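Side-chain contacts in Sca-family protein (Rickettsia rickettsii, PDB 4LQ8), which probably takes part in cell adhesion as surface cell antigen 4, the N-terminal head domain of which is the part described here: residues C194-T199 with M237-V242; I224-K229 with A261-G266; K274-P279 with G309-M314. All coordinates share one frame; numbering follows the deposited sequence.

Interaction 1: residues C194-T199 with M237-V242; sequences CTLNET and MHLSMV
Leu196 meets Leu239 tip to tip across the interior of the domain, and this pair is the centre of the contact. CD1 of Leu196 does most of the touching, lying 3.8 Å from Leu239 CD1 and still close enough to reach CE of Met241, 3.9 Å away. Both leucines set CG beside the backbone N (chi1 -61° in Leu196, much the same in Leu239), and their methyls meet between the strands.

One end of the contact is a meeting of sulfurs. Met237 leaves its strand extended and bends only at its last torsion (chi3 73°), which brings SD to 3.6 Å from SG of Cys194, while its CE stands 3.8 Å from the same SG. No hydrogen bond links the segments: the join is wholly apolar.

The strand axes run nearly parallel, 13° apart, at a closest approach of 11.4 Å, a spacing that suits two sheets packed face to face. Residues 194-199 belong to the antiparallel sheet, where strands 180-186 and 215-224 flank them; residues 237-242 belong to the mixed sheet, where Tyr263 of strand 258-265 packs against both Met237 and Leu239.

Interaction 2: residues I224-K229 with A261-G266; sequences IDFPIK and AHYEEG
Tyr263 points the edge of its phenol ring at the backbone of Pro227 and donates a hydrogen bond from its hydroxyl to the carbonyl oxygen. The bond from Tyr263 OH to Pro227 O is 2.7 Å long, and its geometry is clean: the hydroxyl lies in the carbonyl plane, on a lone pair, with a C=O...donor angle of 144°. Seen from the tyrosine, the acceptor lies in the ring plane at the edge, close enough that CE2 of Tyr263 stands 3.3 Å from Pro227 O. The phenol is thus anchored through its hydroxyl, while the pyrrolidine ring of Pro227 crosses it obliquely. Pro227 CD comes to 3.4 Å from Tyr263 OH, so the oxygen has an apolar neighbour as well as its acceptor.

Phe226 reaches the same hydroxyl with its CB, 3.7 Å from Tyr263 OH, while its ring passes on toward Ala261. With CG beside the backbone N (chi1 -61°), that ring drops toward the sheet, where CD1 approaches CB of Ala261 loosely at 4.4 Å. Ile224 CG2 of its own segment sits over the centre of one face, 3.8 Å above the plane, and Phe259 adds a second aromatic ring nearby. The backbone folds back between Ile224 and Phe226 through a weak hydrogen bond, with Asp225 at the centre of an inverse gamma turn.

This turn ends strand 215-224 of the antiparallel sheet and starts the loop that leads on to strand 236-245 of the mixed sheet. Met241 and Leu239 pack against Phe226 from the latter strand, and Met314 from helix 308-320. The whole is an example of a loop connecting two packed sheets, held on its inner side by a tyrosine-to-carbonyl hydrogen bond and by a buried phenylalanine.

Interaction 3: residues K274-P279 with G309-M314; sequences KEISSP and GKYKEM
Strand 274-277 passes alongside helix 309-314 with the backbones nearest at Ile276 and Met314, whose CA atoms are 7.6 Å apart. Ile276 carries the strand's share of the contact and divides it between its two branches. Its longer arm, CG1, stands between the backbone N and the carbonyl carbon (chi1 66°), and from there CD1 reaches 3.6 Å from CE1 of Tyr311. The approach to the ring is oblique, the methyl resting by the CD1-CE1 bond of the tyrosine. The shorter branch serves Met314: Ile276 CG2 lies 3.7 Å from Met314 CE, which the bend at the end of the methionine chain (chi3 90°) turns toward the strand.

This is a helix laid on one face of a mixed sheet. Glu275 and Ser277 point their CB atoms away from it, and both touch helix 64-90, which lies on the far side of the strand; Glu275 also reaches Val318 of helix 308-320. Just before Ile276 the strand is irregular, since Lys274 and Glu275 both face His262 in a classic beta bulge.

The CB of Tyr311 does not aim at the strand, yet its ring comes closer; its hydroxyl is hydrogen-bonded to the backbone oxygen of Asp327. On the helix, Lys310 NZ forms a salt bridge with Glu313 OE1 at 3.5 Å and a second one with Asp225.

How the interactions relate
Interactions 1 and 2 interlock along the chain, their segments alternating, whereas interaction 3 begins after both have closed. The centres of interactions 1 and 2 are about 9 Å apart. Those of interactions 2 and 3 are about 10 Å apart, and those of interactions 1 and 3 about 13 Å. Strands 236-245, 258-265 and 271-277 are consecutive neighbours in the mixed sheet, and each supplies one contact; backbone pairs such as Leu239 N with Ala261 O and His262 O with Lys274 N join them. Phe226 O also meets Lys310 NZ of the helix. This sheet thus meets, in turn, the antiparallel sheet, the connecting loop and helix 308-320, consistent with one continuous core in which interaction 2 bridges the other two.

Interaction 1: residues C194-T199 with M237-V242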
loop_
_atom_site.group_PDB
_atom_site.type_symbol
_atom_site.label_atom_id
_atom_site.label_comp_id
_atom_site.label_asym_id
_atom_site.label_seq_id
_atom_site.Cartn_x
_atom_site.Cartn_y
_atom_site.Cartn_z
ATOM N N CYS A 194 12.744 7.923 -14.035
ATOM C CA CYS A 194 13.529 7.514 -12.863
ATOM C C CYS A 194 14.080 6.113 -13.115
ATOM O O CYS A 194 13.653 5.436 -14.054
ATOM C CB CYS A 194 12.654 7.523 -11.611
ATOM S SG CYS A 194 11.490 6.141 -11.543
ATOM N N THR A 195 14.988 5.661 -12.246
ATOM C CA THR A 195 15.486 4.299 -12.231
ATOM C C THR A 195 15.136 3.773 -10.845
ATOM O O THR A 195 15.340 4.479 -9.858
ATOM C CB THR A 195 16.977 4.188 -12.601
ATOM O OG1 THR A 195 17.179 4.812 -13.867
ATOM C CG2 THR A 195 17.449 2.728 -12.691
ATOM N N LEU A 196 14.522 2.581 -10.773
ATOM C CA LEU A 196 14.129 2.018 -9.482
ATOM C C LEU A 196 15.177 1.015 -9.038
ATOM O O LEU A 196 15.614 0.193 -9.840
ATOM C CB LEU A 196 12.742 1.346 -9.554
ATOM C CG LEU A 196 11.556 2.261 -9.943
ATOM C CD1 LEU A 196 10.350 1.428 -10.290
ATOM C CD2 LEU A 196 11.225 3.236 -8.814
ATOM N N ASN A 197 15.628 1.132 -7.782
ATOM C CA ASN A 197 16.606 0.222 -7.197
ATOM C C ASN A 197 15.900 -0.768 -6.274
ATOM O O ASN A 197 15.200 -0.354 -5.368
ATOM C CB ASN A 197 17.675 0.992 -6.405
ATOM C CG ASN A 197 18.783 0.109 -5.896
ATOM O OD1 ASN A 197 19.580 -0.441 -6.674
ATOM N ND2 ASN A 197 18.790 -0.127 -4.584
ATOM N N GLU A 198 16.094 -2.060 -6.505
ATOM C CA GLU A 198 15.535 -3.122 -5.671
ATOM C C GLU A 198 16.709 -3.795 -4.932
ATOM O O GLU A 198 17.584 -4.377 -5.574
ATOM C CB GLU A 198 14.788 -4.143 -6.542
ATOM C CG GLU A 198 14.125 -5.265 -5.763
ATOM C CD GLU A 198 13.949 -6.528 -6.580
ATOM O OE1 GLU A 198 14.979 -7.143 -6.937
ATOM O OE2 GLU A 198 12.794 -6.902 -6.874
ATOM N N THR A 199 16.697 -3.729 -3.588
ATOM C CA THR A 199 17.710 -4.364 -2.746
ATOM C C THR A 199 17.078 -5.588 -2.124
ATOM O O THR A 199 16.063 -5.460 -1.440
ATOM C CB THR A 199 18.226 -3.397 -1.648
ATOM O OG1 THR A 199 18.681 -2.199 -2.271
ATOM C CG2 THR A 199 19.377 -4.009 -0.807
ATOM N N MET A 237 3.516 7.875 -13.783
ATOM C CA MET A 237 4.038 6.542 -13.542
ATOM C C MET A 237 3.239 5.870 -12.436
ATOM O O MET A 237 2.991 6.480 -11.402
ATOM C CB MET A 237 5.531 6.685 -13.177
ATOM C CG MET A 237 6.217 5.433 -12.697
ATOM S SD MET A 237 7.960 5.759 -12.280
ATOM C CE MET A 237 7.798 6.659 -10.782
ATOM N N HIS A 238 2.832 4.619 -12.654
ATOM C CA HIS A 238 2.124 3.847 -11.627
ATOM C C HIS A 238 2.866 2.543 -11.436
ATOM O O HIS A 238 3.233 1.891 -12.406
ATOM C CB HIS A 238 0.651 3.608 -11.983
ATOM C CG HIS A 238 -0.101 4.881 -12.196
ATOM N ND1 HIS A 238 -0.722 5.536 -11.146
ATOM C CD2 HIS A 238 -0.291 5.589 -13.331
ATOM C CE1 HIS A 238 -1.267 6.612 -11.679
ATOM N NE2 HIS A 238 -1.029 6.684 -12.991
ATOM N N LEU A 239 3.134 2.203 -10.179
ATOM C CA LEU A 239 3.905 1.028 -9.822
ATOM C C LEU A 239 3.116 0.106 -8.962
ATOM O O LEU A 239 2.432 0.556 -8.046
ATOM C CB LEU A 239 5.172 1.446 -9.059
ATOM C CG LEU A 239 6.095 2.485 -9.738
ATOM C CD1 LEU A 239 7.207 2.885 -8.780
ATOM C CD2 LEU A 239 6.665 1.937 -11.068
ATOM N N SER A 240 3.196 -1.207 -9.247
ATOM C CA SER A 240 2.525 -2.261 -8.473
ATOM C C SER A 240 3.561 -3.311 -8.151
ATOM O O SER A 240 3.944 -4.065 -9.030
ATOM C CB SER A 240 1.367 -2.876 -9.259
ATOM O OG SER A 240 0.287 -1.970 -9.412
ATOM N N MET A 241 4.041 -3.335 -6.904
ATOM C CA MET A 241 5.072 -4.258 -6.441
ATOM C C MET A 241 4.458 -5.340 -5.577
ATOM O O MET A 241 3.861 -5.057 -4.538
ATOM C CB MET A 241 6.215 -3.487 -5.725
ATOM C CG MET A 241 6.849 -2.378 -6.600
ATOM S SD MET A 241 7.635 -2.982 -8.135
ATOM C CE MET A 241 8.257 -1.457 -8.803
ATOM N N VAL A 242 4.563 -6.581 -6.043
ATOM C CA VAL A 242 3.958 -7.728 -5.372
ATOM C C VAL A 242 4.619 -8.019 -3.994
ATOM O O VAL A 242 5.827 -7.816 -3.796
ATOM C CB VAL A 242 3.909 -8.974 -6.312
ATOM C CG1 VAL A 242 5.300 -9.615 -6.490
ATOM C CG2 VAL A 242 2.884 -10.001 -5.824
#

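Interaction 2: residues I224-K229 with A261-G266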
loop_
_atom_site.group_PDB
_atom_site.type_symbol
_atom_site.label_atom_id
_atom_site.label_comp_id
_atom_site.label_asym_id
_atom_site.label_seq_id
_atom_site.Cartn_x
_atom_site.Cartn_y
_atom_site.Cartn_z
ATOM N N ILE A 224 12.351 -1.482 -2.136
ATOM C CA ILE A 224 12.536 -0.641 -3.318
ATOM C C ILE A 224 12.682 0.812 -2.888
ATOM O O ILE A 224 11.931 1.290 -2.036
ATOM C CB ILE A 224 11.442 -0.895 -4.387
ATOM C CG1 ILE A 224 11.577 -2.330 -4.937
ATOM C CG2 ILE A 224 11.511 0.161 -5.513
ATOM C CD1 ILE A 224 10.323 -2.902 -5.572
ATOM N N ASP A 225 13.675 1.499 -3.452
ATOM C CA ASP A 225 13.919 2.888 -3.113
ATOM C C ASP A 225 12.991 3.818 -3.920
ATOM O O ASP A 225 13.433 4.515 -4.818
ATOM C CB ASP A 225 15.408 3.223 -3.296
ATOM C CG ASP A 225 15.857 4.515 -2.633
ATOM O OD1 ASP A 225 15.136 5.007 -1.733
ATOM O OD2 ASP A 225 16.950 5.010 -2.980
ATOM N N PHE A 226 11.696 3.809 -3.606
ATOM C CA PHE A 226 10.702 4.613 -4.332
ATOM C C PHE A 226 11.038 6.104 -4.294
ATOM O O PHE A 226 11.337 6.612 -3.212
ATOM C CB PHE A 226 9.286 4.376 -3.792
ATOM C CG PHE A 226 8.778 2.960 -3.898
ATOM C CD1 PHE A 226 8.177 2.501 -5.076
ATOM C CD2 PHE A 226 8.868 2.089 -2.815
ATOM C CE1 PHE A 226 7.703 1.187 -5.170
ATOM C CE2 PHE A 226 8.406 0.779 -2.915
ATOM C CZ PHE A 226 7.808 0.341 -4.083
ATOM N N PRO A 227 11.038 6.816 -5.450
ATOM C CA PRO A 227 11.356 8.253 -5.405
ATOM C C PRO A 227 10.226 9.049 -4.744
ATOM O O PRO A 227 9.070 8.626 -4.782
ATOM C CB PRO A 227 11.564 8.623 -6.886
ATOM C CG PRO A 227 10.755 7.635 -7.639
ATOM C CD PRO A 227 10.700 6.374 -6.822
ATOM N N ILE A 228 10.583 10.131 -4.050
ATOM C CA ILE A 228 9.615 11.017 -3.381
ATOM C C ILE A 228 9.336 12.148 -4.339
ATOM O O ILE A 228 8.191 12.342 -4.736
ATOM C CB ILE A 228 10.119 11.520 -1.986
ATOM C CG1 ILE A 228 10.529 10.344 -1.058
ATOM C CG2 ILE A 228 9.105 12.448 -1.306
ATOM C CD1 ILE A 228 9.444 9.271 -0.823
ATOM N N LYS A 229 10.390 12.839 -4.764
ATOM C CA LYS A 229 10.329 13.939 -5.714
ATOM C C LYS A 229 11.190 13.601 -6.929
ATOM O O LYS A 229 12.322 13.139 -6.790
ATOM C CB LYS A 229 10.742 15.263 -5.052
ATOM C CG LYS A 229 9.641 15.767 -4.111
ATOM C CD LYS A 229 9.893 17.161 -3.580
ATOM C CE LYS A 229 8.833 17.578 -2.587
ATOM N NZ LYS A 229 9.024 16.903 -1.274
ATOM N N ALA A 261 2.169 2.646 -5.924
ATOM C CA ALA A 261 2.600 4.032 -5.848
ATOM C C ALA A 261 2.168 4.723 -7.140
ATOM O O ALA A 261 2.347 4.179 -8.239
ATOM C CB ALA A 261 4.117 4.109 -5.641
ATOM N N HIS A 262 1.532 5.893 -6.990
ATOM C CA HIS A 262 0.884 6.640 -8.068
ATOM C C HIS A 262 1.437 8.023 -8.229
ATOM O O HIS A 262 1.295 8.865 -7.353
ATOM C CB HIS A 262 -0.641 6.627 -7.809
ATOM C CG HIS A 262 -1.115 5.235 -7.550
ATOM N ND1 HIS A 262 -1.278 4.322 -8.588
ATOM C CD2 HIS A 262 -1.306 4.595 -6.369
ATOM C CE1 HIS A 262 -1.608 3.178 -8.013
ATOM N NE2 HIS A 262 -1.640 3.299 -6.676
ATOM N N TYR A 263 2.135 8.237 -9.336
ATOM C CA TYR A 263 2.806 9.491 -9.657
ATOM C C TYR A 263 2.141 10.087 -10.878
ATOM O O TYR A 263 2.094 9.451 -11.927
ATOM C CB TYR A 263 4.304 9.258 -9.961
ATOM C CG TYR A 263 5.099 8.593 -8.854
ATOM C CD1 TYR A 263 5.070 7.210 -8.678
ATOM C CD2 TYR A 263 5.945 9.338 -8.032
ATOM C CE1 TYR A 263 5.871 6.587 -7.718
ATOM C CE2 TYR A 263 6.735 8.729 -7.065
ATOM C CZ TYR A 263 6.690 7.354 -6.903
ATOM O OH TYR A 263 7.455 6.763 -5.935
ATOM N N GLU A 264 1.608 11.293 -10.743
ATOM C CA GLU A 264 0.945 11.952 -11.865
ATOM C C GLU A 264 1.715 13.183 -12.250
ATOM O O GLU A 264 2.276 13.847 -11.381
ATOM C CB GLU A 264 -0.471 12.358 -11.498
ATOM C CG GLU A 264 -1.399 11.206 -11.187
ATOM C CD GLU A 264 -2.772 11.675 -10.761
ATOM O OE1 GLU A 264 -3.043 12.895 -10.831
ATOM O OE2 GLU A 264 -3.579 10.821 -10.340
ATOM N N GLU A 265 1.698 13.511 -13.546
ATOM C CA GLU A 265 2.354 14.695 -14.101
ATOM C C GLU A 265 1.913 15.941 -13.332
ATOM O O GLU A 265 0.723 16.258 -13.305
ATOM C CB GLU A 265 2.037 14.818 -15.604
ATOM C CG GLU A 265 2.970 15.763 -16.340
ATOM C CD GLU A 265 2.883 15.783 -17.854
ATOM O OE1 GLU A 265 2.789 14.697 -18.467
ATOM O OE2 GLU A 265 2.972 16.892 -18.431
ATOM N N GLY A 266 2.870 16.560 -12.639
ATOM C CA GLY A 266 2.647 17.766 -11.845
ATOM C C GLY A 266 2.614 19.046 -12.674
ATOM O O GLY A 266 2.643 18.989 -13.915
#

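Interaction 3: residues K274-P279 with G309-M314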
loop_
_atom_site.group_PDB
_atom_site.type_symbol
_atom_site.label_atom_id
_atom_site.label_comp_id
_atom_site.label_asym_id
_atom_site.label_seq_id
_atom_site.Cartn_x
_atom_site.Cartn_y
_atom_site.Cartn_z
ATOM N N LYS A 274 1.084 11.156 -5.772
ATOM C CA LYS A 274 -0.278 11.543 -5.378
ATOM C C LYS A 274 -0.932 10.545 -4.447
ATOM O O LYS A 274 -1.857 10.890 -3.700
ATOM C CB LYS A 274 -1.169 11.700 -6.652
ATOM C CG LYS A 274 -0.670 12.771 -7.653
ATOM C CD LYS A 274 -0.969 14.187 -7.199
ATOM C CE LYS A 274 -0.394 15.216 -8.137
ATOM N NZ LYS A 274 -0.661 16.596 -7.650
ATOM N N GLU A 275 -0.516 9.282 -4.551
ATOM C CA GLU A 275 -1.190 8.231 -3.798
ATOM C C GLU A 275 -0.338 7.010 -3.695
ATOM O O GLU A 275 0.526 6.770 -4.537
ATOM C CB GLU A 275 -2.490 7.863 -4.553
ATOM C CG GLU A 275 -3.641 7.392 -3.691
ATOM C CD GLU A 275 -4.100 8.374 -2.625
ATOM O OE1 GLU A 275 -3.595 8.278 -1.490
ATOM O OE2 GLU A 275 -4.938 9.249 -2.921
ATOM N N ILE A 276 -0.591 6.233 -2.650
ATOM C CA ILE A 276 -0.014 4.914 -2.422
ATOM C C ILE A 276 -1.144 4.022 -1.928
ATOM O O ILE A 276 -2.207 4.525 -1.542
ATOM C CB ILE A 276 1.207 4.891 -1.457
ATOM C CG1 ILE A 276 0.800 5.300 0.008
ATOM C CG2 ILE A 276 2.394 5.711 -2.006
ATOM C CD1 ILE A 276 1.912 5.036 1.088
ATOM N N SER A 277 -0.928 2.712 -1.933
ATOM C CA SER A 277 -1.880 1.773 -1.338
ATOM C C SER A 277 -1.155 0.520 -0.931
ATOM O O SER A 277 -0.079 0.220 -1.454
ATOM C CB SER A 277 -3.035 1.445 -2.290
ATOM O OG SER A 277 -2.753 0.362 -3.161
ATOM N N SER A 278 -1.788 -0.247 -0.053
ATOM C CA SER A 278 -1.296 -1.543 0.379
ATOM C C SER A 278 -2.416 -2.271 1.088
ATOM O O SER A 278 -3.380 -1.621 1.514
ATOM C CB SER A 278 -0.101 -1.366 1.317
ATOM O OG SER A 278 -0.500 -1.051 2.639
ATOM N N PRO A 279 -2.283 -3.599 1.323
ATOM C CA PRO A 279 -3.218 -4.267 2.245
ATOM C C PRO A 279 -3.122 -3.596 3.629
ATOM O O PRO A 279 -2.044 -3.097 3.996
ATOM C CB PRO A 279 -2.678 -5.707 2.335
ATOM C CG PRO A 279 -1.766 -5.843 1.215
ATOM C CD PRO A 279 -1.196 -4.513 0.923
ATOM N N GLY A 309 10.757 3.908 7.124
ATOM C CA GLY A 309 11.259 5.237 6.797
ATOM C C GLY A 309 10.758 5.670 5.433
ATOM O O GLY A 309 10.268 6.778 5.283
ATOM N N LYS A 310 10.821 4.778 4.438
ATOM C CA LYS A 310 10.326 5.104 3.096
ATOM C C LYS A 310 8.783 5.320 3.111
ATOM O O LYS A 310 8.285 6.285 2.530
ATOM C CB LYS A 310 10.735 4.014 2.084
ATOM C CG LYS A 310 10.247 4.268 0.649
ATOM C CD LYS A 310 10.755 5.577 0.059
ATOM C CE LYS A 310 12.264 5.585 -0.132
ATOM N NZ LYS A 310 12.677 6.833 -0.817
ATOM N N TYR A 311 8.065 4.451 3.818
ATOM C CA TYR A 311 6.616 4.535 3.933
ATOM C C TYR A 311 6.191 5.874 4.541
ATOM O O TYR A 311 5.306 6.523 3.987
ATOM C CB TYR A 311 6.080 3.376 4.774
ATOM C CG TYR A 311 4.578 3.421 4.940
ATOM C CD1 TYR A 311 3.728 3.050 3.898
ATOM C CD2 TYR A 311 4.000 3.825 6.145
ATOM C CE1 TYR A 311 2.343 3.068 4.054
ATOM C CE2 TYR A 311 2.614 3.833 6.312
ATOM C CZ TYR A 311 1.794 3.464 5.259
ATOM O OH TYR A 311 0.433 3.474 5.395
ATOM N N LYS A 312 6.842 6.301 5.653
ATOM C CA LYS A 312 6.570 7.598 6.286
ATOM C C LYS A 312 6.874 8.777 5.341
ATOM O O LYS A 312 6.093 9.716 5.294
ATOM C CB LYS A 312 7.341 7.751 7.625
ATOM C CG LYS A 312 6.982 6.681 8.689
ATOM C CD LYS A 312 5.504 6.654 9.152
ATOM C CE LYS A 312 5.164 5.404 9.974
ATOM N NZ LYS A 312 3.860 5.520 10.693
ATOM N N GLU A 313 7.976 8.724 4.581
ATOM C CA GLU A 313 8.317 9.775 3.603
ATOM C C GLU A 313 7.247 9.858 2.496
ATOM O O GLU A 313 6.860 10.962 2.098
ATOM C CB GLU A 313 9.649 9.474 2.914
ATOM C CG GLU A 313 10.887 9.986 3.607
ATOM C CD GLU A 313 12.178 9.466 2.988
ATOM O OE1 GLU A 313 12.186 9.155 1.772
ATOM O OE2 GLU A 313 13.180 9.352 3.731
ATOM N N MET A 314 6.795 8.683 1.986
ATOM C CA MET A 314 5.766 8.596 0.940
ATOM C C MET A 314 4.435 9.058 1.489
ATOM O O MET A 314 3.756 9.829 0.826
ATOM C CB MET A 314 5.670 7.171 0.362
ATOM C CG MET A 314 6.902 6.770 -0.406
ATOM S SD MET A 314 6.802 5.087 -1.032
ATOM C CE MET A 314 6.032 5.395 -2.651
#